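Local coordinates for glideosome-associated protein 50 (Plasmodium falciparum 3D7, PDB 3TGH) that serves as a component of the glideosome in the inner membrane complex, where it may help assemble and anchor this machinery for gliding motility and host cell invasion, at residues Y89-Q97 with K120-Y128; L9-Q19 with N59-E67. All blocks are in the same frame, centred on the assembly; numbering follows the deposited sequence. Where two conformers were deposited one is given.

Contact 1: residues Y89-Q97 with K120-Y128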
loop_
_atom_site.group_PDB
_atom_site.type_symbol
_atom_site.label_atom_id
_atom_site.label_comp_id
_atom_site.label_asym_id
_atom_site.label_seq_id
_atom_site.Cartn_x
_atom_site.Cartn_y
_atom_site.Cartn_z
ATOM N N TYR A 89 -3.732 14.812 -10.573
ATOM C CA TYR A 89 -3.942 14.039 -9.352
ATOM C C TYR A 89 -5.428 13.937 -8.990
ATOM O O TYR A 89 -5.875 12.899 -8.522
ATOM C CB TYR A 89 -3.129 14.631 -8.179
ATOM C CG TYR A 89 -3.339 16.114 -7.978
ATOM C CD1 TYR A 89 -2.484 17.056 -8.569
ATOM C CD2 TYR A 89 -4.378 16.583 -7.201
ATOM C CE1 TYR A 89 -2.680 18.408 -8.384
ATOM C CE2 TYR A 89 -4.592 17.935 -7.020
ATOM C CZ TYR A 89 -3.739 18.847 -7.611
ATOM O OH TYR A 89 -3.953 20.192 -7.426
ATOM N N ASN A 90 -6.171 15.018 -9.220
ATOM C CA ASN A 90 -7.596 15.086 -8.896
ATOM C C ASN A 90 -8.425 14.070 -9.684
ATOM O O ASN A 90 -9.395 13.509 -9.165
ATOM C CB ASN A 90 -8.121 16.507 -9.131
ATOM C CG ASN A 90 -9.556 16.677 -8.688
ATOM O OD1 ASN A 90 -10.448 16.885 -9.513
ATOM N ND2 ASN A 90 -9.793 16.572 -7.384
ATOM N N ALA A 91 -8.032 13.819 -10.929
ATOM C CA ALA A 91 -8.673 12.803 -11.743
ATOM C C ALA A 91 -8.589 11.414 -11.119
ATOM O O ALA A 91 -9.543 10.642 -11.191
ATOM C CB ALA A 91 -8.075 12.790 -13.165
ATOM N N GLN A 92 -7.455 11.090 -10.497
ATOM C CA GLN A 92 -7.311 9.795 -9.844
ATOM C C GLN A 92 -8.194 9.692 -8.604
ATOM O O GLN A 92 -8.696 8.621 -8.289
ATOM C CB GLN A 92 -5.853 9.542 -9.474
ATOM C CG GLN A 92 -4.953 9.485 -10.678
ATOM C CD GLN A 92 -3.632 8.809 -10.391
ATOM O OE1 GLN A 92 -3.573 7.767 -9.727
ATOM N NE2 GLN A 92 -2.557 9.388 -10.913
ATOM N N LEU A 93 -8.372 10.812 -7.910
ATOM C CA LEU A 93 -9.282 10.897 -6.769
ATOM C C LEU A 93 -10.741 10.701 -7.210
ATOM O O LEU A 93 -11.500 9.933 -6.588
ATOM C CB LEU A 93 -9.089 12.242 -6.061
ATOM C CG LEU A 93 -9.949 12.521 -4.828
ATOM C CD1 LEU A 93 -9.507 11.646 -3.671
ATOM C CD2 LEU A 93 -9.898 14.005 -4.448
ATOM N N LEU A 94 -11.142 11.379 -8.283
ATOM C CA LEU A 94 -12.521 11.279 -8.752
ATOM C C LEU A 94 -12.847 9.864 -9.237
ATOM O O LEU A 94 -13.956 9.366 -9.012
ATOM C CB LEU A 94 -12.803 12.313 -9.843
ATOM C CG LEU A 94 -12.818 13.765 -9.364
ATOM C CD1 LEU A 94 -12.907 14.708 -10.557
ATOM C CD2 LEU A 94 -13.954 14.021 -8.362
ATOM N N LYS A 95 -11.887 9.215 -9.885
ATOM C CA LYS A 95 -12.037 7.801 -10.237
ATOM C C LYS A 95 -12.171 6.952 -8.971
ATOM O O LYS A 95 -12.882 5.945 -8.957
ATOM C CB LYS A 95 -10.829 7.318 -11.041
ATOM C CG LYS A 95 -10.833 7.761 -12.481
ATOM C CD LYS A 95 -11.280 6.661 -13.418
ATOM C CE LYS A 95 -11.252 7.141 -14.856
ATOM N NZ LYS A 95 -11.672 6.085 -15.817
ATOM N N GLY A 96 -11.464 7.364 -7.916
ATOM C CA GLY A 96 -11.403 6.619 -6.650
ATOM C C GLY A 96 -12.654 6.634 -5.794
ATOM O O GLY A 96 -12.742 5.876 -4.816
ATOM N N GLN A 97 -13.601 7.503 -6.156
ATOM C CA GLN A 97 -14.935 7.527 -5.562
ATOM C C GLN A 97 -15.837 6.550 -6.320
ATOM O O GLN A 97 -16.279 5.543 -5.764
ATOM C CB GLN A 97 -15.576 8.930 -5.625
ATOM C CG GLN A 97 -14.657 10.112 -5.394
ATOM C CD GLN A 97 -14.097 10.148 -3.998
ATOM O OE1 GLN A 97 -14.843 10.188 -3.017
ATOM N NE2 GLN A 97 -12.777 10.149 -3.896
ATOM N N LYS A 120 -11.557 -3.028 -9.057
ATOM C CA LYS A 120 -12.282 -1.796 -8.743
ATOM C C LYS A 120 -11.333 -0.783 -8.077
ATOM O O LYS A 120 -10.834 -1.013 -6.988
ATOM C CB LYS A 120 -13.481 -2.091 -7.835
ATOM C CG LYS A 120 -14.406 -0.885 -7.616
ATOM C CD LYS A 120 -15.538 -1.186 -6.650
ATOM C CE LYS A 120 -16.495 0.004 -6.539
ATOM N NZ LYS A 120 -17.627 -0.244 -5.595
ATOM N N TRP A 121 -11.115 0.340 -8.752
ATOM C CA TRP A 121 -10.228 1.403 -8.288
ATOM C C TRP A 121 -10.833 2.094 -7.065
ATOM O O TRP A 121 -11.918 2.662 -7.153
ATOM C CB TRP A 121 -10.048 2.385 -9.442
ATOM C CG TRP A 121 -9.079 3.494 -9.241
ATOM C CD1 TRP A 121 -9.342 4.722 -8.712
ATOM C CD2 TRP A 121 -7.705 3.512 -9.628
ATOM N NE1 TRP A 121 -8.211 5.497 -8.724
ATOM C CE2 TRP A 121 -7.192 4.781 -9.285
ATOM C CE3 TRP A 121 -6.854 2.578 -10.225
ATOM C CZ2 TRP A 121 -5.867 5.138 -9.521
ATOM C CZ3 TRP A 121 -5.534 2.945 -10.465
ATOM C CH2 TRP A 121 -5.059 4.208 -10.105
ATOM N N ILE A 122 -10.137 2.015 -5.931
ATOM C CA ILE A 122 -10.601 2.597 -4.678
ATOM C C ILE A 122 -9.561 3.584 -4.158
ATOM O O ILE A 122 -8.412 3.216 -3.898
ATOM C CB ILE A 122 -10.876 1.521 -3.619
ATOM C CG1 ILE A 122 -11.963 0.562 -4.118
ATOM C CG2 ILE A 122 -11.298 2.159 -2.290
ATOM C CD1 ILE A 122 -12.344 -0.496 -3.121
ATOM N N MET A 123 -9.967 4.846 -4.049
ATOM C CA MET A 123 -9.130 5.876 -3.422
ATOM C C MET A 123 -10.066 7.028 -3.019
ATOM O O MET A 123 -10.183 8.022 -3.739
ATOM C CB MET A 123 -8.017 6.354 -4.363
ATOM C CG MET A 123 -6.958 7.131 -3.610
ATOM S SD MET A 123 -5.582 7.696 -4.635
ATOM C CE MET A 123 -6.359 9.121 -5.408
ATOM N N PRO A 124 -10.764 6.879 -1.880
ATOM C CA PRO A 124 -11.800 7.853 -1.481
ATOM C C PRO A 124 -11.240 9.223 -1.064
ATOM O O PRO A 124 -11.967 10.227 -1.076
ATOM C CB PRO A 124 -12.504 7.161 -0.314
ATOM C CG PRO A 124 -11.505 6.215 0.227
ATOM C CD PRO A 124 -10.654 5.768 -0.922
ATOM N N ASN A 125 -9.953 9.242 -0.715
ATOM C CA ASN A 125 -9.211 10.451 -0.400
ATOM C C ASN A 125 -7.731 10.103 -0.561
ATOM O O ASN A 125 -7.386 8.923 -0.721
ATOM C CB ASN A 125 -9.512 10.929 1.022
ATOM C CG ASN A 125 -8.887 12.290 1.335
ATOM O OD1 ASN A 125 -8.867 13.182 0.492
ATOM N ND2 ASN A 125 -8.356 12.435 2.546
ATOM N N TYR A 126 -6.870 11.115 -0.531
ATOM C CA TYR A 126 -5.427 10.905 -0.672
ATOM C C TYR A 126 -4.863 10.074 0.488
ATOM O O TYR A 126 -3.853 9.392 0.319
ATOM C CB TYR A 126 -4.711 12.251 -0.803
ATOM C CG TYR A 126 -5.188 13.050 -1.999
ATOM C CD1 TYR A 126 -4.911 12.623 -3.296
ATOM C CD2 TYR A 126 -5.975 14.190 -1.838
ATOM C CE1 TYR A 126 -5.374 13.323 -4.402
ATOM C CE2 TYR A 126 -6.446 14.904 -2.950
ATOM C CZ TYR A 126 -6.133 14.463 -4.226
ATOM O OH TYR A 126 -6.582 15.144 -5.338
ATOM N N TRP A 127 -5.525 10.138 1.645
ATOM C CA TRP A 127 -5.250 9.279 2.785
ATOM C C TRP A 127 -6.586 8.767 3.328
ATOM O O TRP A 127 -7.597 9.484 3.293
ATOM C CB TRP A 127 -4.465 10.014 3.883
ATOM C CG TRP A 127 -5.206 11.158 4.515
ATOM C CD1 TRP A 127 -5.918 11.137 5.671
ATOM C CD2 TRP A 127 -5.304 12.486 4.000
ATOM N NE1 TRP A 127 -6.458 12.384 5.916
ATOM C CE2 TRP A 127 -6.095 13.226 4.897
ATOM C CE3 TRP A 127 -4.788 13.128 2.863
ATOM C CZ2 TRP A 127 -6.399 14.573 4.689
ATOM C CZ3 TRP A 127 -5.090 14.461 2.654
ATOM C CH2 TRP A 127 -5.886 15.173 3.564
ATOM N N TYR A 128 -6.589 7.536 3.825
ATOM C CA TYR A 128 -7.827 6.889 4.290
ATOM C C TYR A 128 -7.504 5.586 5.030
ATOM O O TYR A 128 -6.334 5.276 5.295
ATOM C CB TYR A 128 -8.800 6.648 3.109
ATOM C CG TYR A 128 -8.293 5.704 2.026
ATOM C CD1 TYR A 128 -7.439 6.156 1.028
ATOM C CD2 TYR A 128 -8.699 4.362 1.991
ATOM C CE1 TYR A 128 -6.959 5.310 0.053
ATOM C CE2 TYR A 128 -8.241 3.499 1.001
ATOM C CZ TYR A 128 -7.352 3.978 0.041
ATOM O OH TYR A 128 -6.896 3.139 -0.945
HETATM O O HOH W 1 -8.291 17.239 -5.033
HETATM O O HOH W 2 -14.717 10.102 -0.494
#
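Trp121 NE1 donates a hydrogen bond to Gln92 O at 3.2 Å, in the carbonyl plane and on a lone pair; with CG anti to the backbone N (chi1 -175°), the indole is carried toward helix 89-97. Two further bonds across the contact also end on backbone carbonyls. Met123 N reaches Gly96 O over 3.1 Å in an almost straight bond (169° at the hydrogen). Gln97 folds back at chi2 (-65°), and both N-H groups of its amide nitrogen are then used: NE2 lies 2.9 Å from Pro124 O across the contact and 3.0 Å from Leu93 O in its own helix. Both acceptors lie in the amide plane, which fixes the rotation of the group, although each carbonyl is approached from above its own plane.

Gly96 CA sits at the edge of the indole, 3.5 Å from Trp121 CD1, and also makes a CA-H...O contact with Met123 O. Gln92 OE1 lies in the plane of the same ring at its six-membered edge, and accepts a hydrogen bond from Asn44 ND2.

Side-chain packing forms another group. Leu93 sets CD1 over one face of the Tyr126 ring, and its CD2 lies 3.8 Å from Tyr126 CZ. Met123, bent at its last torsion, brings CE to 3.6 Å from Leu93 N. Tyr126 OH is an oxygen at a ring edge, 3.2 Å from Tyr89 CD2 and within the plane of that ring, and a water links it to Asn90 ND2.

Strand 120-122 pairs in parallel with strand 75-78 at the border of its mixed sheet; the contact packs helix 89-97 on this outermost strand and on the loop that follows it, in the calcineurin-like metallophosphoesterase fold.

Contact 2: residues L9-Q19 with N59-E67. With SO4 (sulfate ion), chain E.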
loop_
_atom_site.group_PDB
_atom_site.type_symbol
_atom_site.label_atom_id
_atom_site.label_comp_id
_atom_site.label_asym_id
_atom_site.label_seq_id
_atom_site.Cartn_x
_atom_site.Cartn_y
_atom_site.Cartn_z
ATOM N N LEU A 9 1.081 -4.353 -5.316
ATOM C CA LEU A 9 1.644 -4.027 -6.623
ATOM C C LEU A 9 1.958 -2.528 -6.669
ATOM O O LEU A 9 1.066 -1.705 -6.514
ATOM C CB LEU A 9 0.641 -4.378 -7.726
ATOM C CG LEU A 9 1.120 -4.102 -9.156
ATOM C CD1 LEU A 9 2.184 -5.124 -9.574
ATOM C CD2 LEU A 9 -0.060 -4.082 -10.120
ATOM N N GLY A 10 3.217 -2.163 -6.878
ATOM C CA GLY A 10 3.611 -0.749 -6.803
ATOM C C GLY A 10 4.296 -0.210 -8.040
ATOM O O GLY A 10 4.994 -0.946 -8.737
ATOM N N ASP A 11 4.071 1.072 -8.329
ATOM C CA ASP A 11 4.762 1.777 -9.420
ATOM C C ASP A 11 4.626 1.040 -10.751
ATOM O O ASP A 11 5.596 0.846 -11.493
ATOM C CB ASP A 11 6.220 1.983 -9.031
ATOM C CG ASP A 11 6.363 2.855 -7.795
ATOM O OD1 ASP A 11 6.264 4.090 -7.929
ATOM O OD2 ASP A 11 6.571 2.318 -6.694
ATOM N N TRP A 12 3.384 0.677 -11.041
ATOM C CA TRP A 12 3.036 -0.327 -12.048
ATOM C C TRP A 12 2.635 0.281 -13.395
ATOM O O TRP A 12 2.639 -0.407 -14.425
ATOM C CB TRP A 12 1.898 -1.211 -11.489
ATOM C CG TRP A 12 0.783 -0.397 -10.916
ATOM C CD1 TRP A 12 0.572 -0.111 -9.596
ATOM C CD2 TRP A 12 -0.248 0.285 -11.644
ATOM N NE1 TRP A 12 -0.526 0.707 -9.455
ATOM C CE2 TRP A 12 -1.057 0.951 -10.697
ATOM C CE3 TRP A 12 -0.580 0.381 -13.001
ATOM C CZ2 TRP A 12 -2.158 1.719 -11.064
ATOM C CZ3 TRP A 12 -1.689 1.141 -13.367
ATOM C CH2 TRP A 12 -2.458 1.805 -12.400
ATOM N N GLY A 13 2.297 1.568 -13.401
ATOM C CA GLY A 13 1.700 2.198 -14.580
ATOM C C GLY A 13 2.666 2.758 -15.600
ATOM O O GLY A 13 2.839 3.976 -15.690
ATOM N N LYS A 14 3.265 1.862 -16.378
ATOM C CA LYS A 14 4.140 2.233 -17.484
ATOM C C LYS A 14 4.150 1.096 -18.506
ATOM O O LYS A 14 4.204 -0.073 -18.133
ATOM C CB LYS A 14 5.555 2.494 -16.980
ATOM C CG LYS A 14 6.491 3.085 -18.041
ATOM C CD LYS A 14 7.873 3.383 -17.490
ATOM C CE LYS A 14 8.765 4.000 -18.568
ATOM N NZ LYS A 14 10.125 4.333 -18.058
ATOM N N ASP A 15 4.085 1.441 -19.787
ATOM C CA ASP A 15 4.066 0.436 -20.850
ATOM C C ASP A 15 5.485 -0.092 -21.094
ATOM O O ASP A 15 6.258 0.483 -21.862
ATOM C CB ASP A 15 3.465 1.016 -22.135
ATOM C CG ASP A 15 3.363 -0.008 -23.262
ATOM O OD1 ASP A 15 3.311 -1.228 -22.986
ATOM O OD2 ASP A 15 3.329 0.420 -24.436
ATOM N N THR A 16 5.811 -1.185 -20.413
ATOM C CA THR A 16 7.093 -1.869 -20.573
ATOM C C THR A 16 6.820 -3.356 -20.748
ATOM O O THR A 16 5.763 -3.844 -20.358
ATOM C CB THR A 16 7.998 -1.673 -19.330
ATOM O OG1 THR A 16 7.435 -2.352 -18.195
ATOM C CG2 THR A 16 8.164 -0.197 -19.001
ATOM N N LYS A 17 7.767 -4.085 -21.330
ATOM C CA LYS A 17 7.626 -5.540 -21.428
ATOM C C LYS A 17 7.507 -6.149 -20.026
ATOM O O LYS A 17 6.756 -7.100 -19.820
ATOM C CB LYS A 17 8.780 -6.175 -22.219
ATOM C CG LYS A 17 10.157 -6.073 -21.571
ATOM C CD LYS A 17 11.224 -6.793 -22.410
ATOM C CE LYS A 17 12.528 -6.963 -21.633
ATOM N NZ LYS A 17 13.432 -7.967 -22.261
ATOM N N GLY A 18 8.238 -5.580 -19.068
ATOM C CA GLY A 18 8.155 -6.004 -17.674
ATOM C C GLY A 18 6.751 -5.901 -17.092
ATOM O O GLY A 18 6.299 -6.812 -16.407
ATOM N N GLN A 19 6.058 -4.800 -17.362
ATOM C CA GLN A 19 4.700 -4.616 -16.836
ATOM C C GLN A 19 3.782 -5.757 -17.269
ATOM O O GLN A 19 3.014 -6.293 -16.461
ATOM C CB GLN A 19 4.080 -3.291 -17.287
ATOM C CG GLN A 19 2.749 -2.981 -16.568
ATOM C CD GLN A 19 1.773 -2.119 -17.374
ATOM O OE1 GLN A 19 1.816 -2.078 -18.607
ATOM N NE2 GLN A 19 0.860 -1.456 -16.669
ATOM N N ASN A 59 -5.210 1.810 -21.391
ATOM C CA ASN A 59 -3.989 1.189 -21.918
ATOM C C ASN A 59 -3.041 0.616 -20.864
ATOM O O ASN A 59 -2.400 -0.403 -21.114
ATOM C CB ASN A 59 -3.213 2.183 -22.790
ATOM C CG ASN A 59 -3.977 2.592 -24.033
ATOM O OD1 ASN A 59 -4.748 1.808 -24.596
ATOM N ND2 ASN A 59 -3.755 3.820 -24.481
ATOM N N LEU A 60 -2.951 1.263 -19.700
ATOM C CA LEU A 60 -2.007 0.847 -18.660
ATOM C C LEU A 60 -2.637 0.127 -17.471
ATOM O O LEU A 60 -1.917 -0.473 -16.684
ATOM C CB LEU A 60 -1.199 2.048 -18.153
ATOM C CG LEU A 60 -0.381 2.809 -19.198
ATOM C CD1 LEU A 60 0.347 3.993 -18.561
ATOM C CD2 LEU A 60 0.607 1.875 -19.891
ATOM N N TYR A 61 -3.962 0.187 -17.326
ATOM C CA TYR A 61 -4.627 -0.438 -16.185
ATOM C C TYR A 61 -5.684 -1.424 -16.652
ATOM O O TYR A 61 -5.535 -2.630 -16.457
ATOM C CB TYR A 61 -5.236 0.623 -15.269
ATOM C CG TYR A 61 -5.991 0.090 -14.065
ATOM C CD1 TYR A 61 -5.315 -0.338 -12.930
ATOM C CD2 TYR A 61 -7.386 0.035 -14.055
ATOM C CE1 TYR A 61 -6.005 -0.812 -11.809
ATOM C CE2 TYR A 61 -8.083 -0.446 -12.943
ATOM C CZ TYR A 61 -7.374 -0.868 -11.823
ATOM O OH TYR A 61 -8.031 -1.328 -10.710
ATOM N N GLU A 62 -6.733 -0.912 -17.288
ATOM C CA GLU A 62 -7.888 -1.733 -17.654
ATOM C C GLU A 62 -7.518 -2.899 -18.564
ATOM O O GLU A 62 -7.948 -4.026 -18.328
ATOM C CB GLU A 62 -8.967 -0.899 -18.343
ATOM C CG GLU A 62 -9.551 0.222 -17.491
ATOM C CD GLU A 62 -10.551 1.083 -18.262
ATOM O OE1 GLU A 62 -10.921 0.723 -19.399
ATOM O OE2 GLU A 62 -10.964 2.127 -17.727
ATOM N N ASP A 63 -6.731 -2.633 -19.602
ATOM C CA ASP A 63 -6.361 -3.682 -20.560
ATOM C C ASP A 63 -5.210 -4.572 -20.078
ATOM O O ASP A 63 -4.938 -5.603 -20.688
ATOM C CB ASP A 63 -6.013 -3.077 -21.924
ATOM C CG ASP A 63 -7.235 -2.549 -22.664
ATOM O OD1 ASP A 63 -8.378 -2.780 -22.207
ATOM O OD2 ASP A 63 -7.050 -1.911 -23.718
ATOM N N VAL A 64 -4.537 -4.171 -18.998
ATOM C CA VAL A 64 -3.397 -4.911 -18.475
ATOM C C VAL A 64 -3.827 -5.887 -17.380
ATOM O O VAL A 64 -3.321 -7.009 -17.323
ATOM C CB VAL A 64 -2.305 -3.951 -17.926
ATOM C CG1 VAL A 64 -1.157 -4.729 -17.267
ATOM C CG2 VAL A 64 -1.773 -3.054 -19.037
ATOM N N TYR A 65 -4.746 -5.465 -16.511
ATOM C CA TYR A 65 -5.085 -6.253 -15.315
ATOM C C TYR A 65 -6.479 -6.872 -15.377
ATOM O O TYR A 65 -7.030 -7.270 -14.351
ATOM C CB TYR A 65 -4.888 -5.412 -14.045
ATOM C CG TYR A 65 -3.473 -4.879 -13.955
ATOM C CD1 TYR A 65 -2.408 -5.718 -13.617
ATOM C CD2 TYR A 65 -3.194 -3.550 -14.234
ATOM C CE1 TYR A 65 -1.095 -5.235 -13.564
ATOM C CE2 TYR A 65 -1.893 -3.059 -14.171
ATOM C CZ TYR A 65 -0.851 -3.908 -13.842
ATOM O OH TYR A 65 0.427 -3.413 -13.794
ATOM N N SER A 66 -7.032 -6.975 -16.582
ATOM C CA SER A 66 -8.351 -7.569 -16.767
ATOM C C SER A 66 -8.243 -9.067 -17.029
ATOM O O SER A 66 -7.234 -9.557 -17.540
ATOM C CB SER A 66 -9.113 -6.894 -17.910
ATOM O OG SER A 66 -8.442 -7.070 -19.143
ATOM N N GLU A 67 -9.298 -9.779 -16.658
ATOM C CA GLU A 67 -9.407 -11.212 -16.908
ATOM C C GLU A 67 -10.891 -11.573 -17.005
ATOM O O GLU A 67 -11.744 -10.899 -16.430
ATOM C CB GLU A 67 -8.727 -11.994 -15.776
ATOM C CG GLU A 67 -8.536 -13.497 -16.018
ATOM C CD GLU A 67 -7.487 -13.814 -17.077
ATOM O OE1 GLU A 67 -7.790 -13.670 -18.282
ATOM O OE2 GLU A 67 -6.365 -14.227 -16.706
HETATM S S SO4 E . 11.135 -2.248 -22.289
HETATM O O1 SO4 E . 9.778 -2.719 -22.544
HETATM O O2 SO4 E . 11.077 -0.924 -21.674
HETATM O O3 SO4 E . 11.822 -3.179 -21.396
HETATM O O4 SO4 E . 11.861 -2.161 -23.557
HETATM O O HOH W 3 2.534 -5.179 -13.754
HETATM O O HOH W 4 0.564 -1.720 -21.045
#
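Leu60 lays its two methyls along the backbone of the 9-19 loop: CD1 lies by Gly13 O, and CD2 is 3.5 Å from Asp15 N. Its carbonyl accepts from Gln19 NE2 at 2.9 Å: with CG anti to the backbone N and the chain extended beyond it, Gln19 carries its amide across. NE2 lies on a lone pair of the carbonyl, but the N-H...O angle is only 132°. Tyr61 follows, with CD1 3.6 Å from Trp12 CH2 and the ring planes 46° apart, while its hydroxyl is bonded to Pro119 O. The 9-19 loop runs from strand 4-8 into helix 17-32 and carries the Gly-Asp of the metallophosphoesterase family: Asp11 OD2 bonds the backbone N of His233, a metal-binding residue. Thr16 N-caps the helix, its OG1 2.9 Å from Gln19 N, and Lys17 N donates to O1 of a sulfate, probably from the crystallisation liquor, at 2.7 Å. Val64 places CG2 3.7 Å from Gln19 OE1 and lays CG1 over the centre of the Tyr65 ring. Tyr65 turns its edge to the face of Trp12 in an offset edge-to-face pair (planes at 88°). Leu9 CD2 touches its CE1, and its hydroxyl donates to a water that in turn donates to Gln19 O.

How the contacts relate
Contact 1 is partly buried and covers 561 Å² of surface; contact 2 is smaller at 416 Å² but mostly buried, although its centre lies farther out, about 17 Å from the centre of the chain against about 14 Å. Both attach to the same mixed sheet, contact 1 at strand 120-122 on its border, contact 2 just after the more internal strand 4-8. The chemistry also differs: three hydrogen bonds to backbone carbonyls hold contact 1, whereas contact 2 relies on an aromatic cluster and one direct bond. The two meet through their rings, Trp121 CZ3 lying 3.6 Å from Trp12 CZ2 and Trp121 CE3 3.8 Å from Tyr61 CZ.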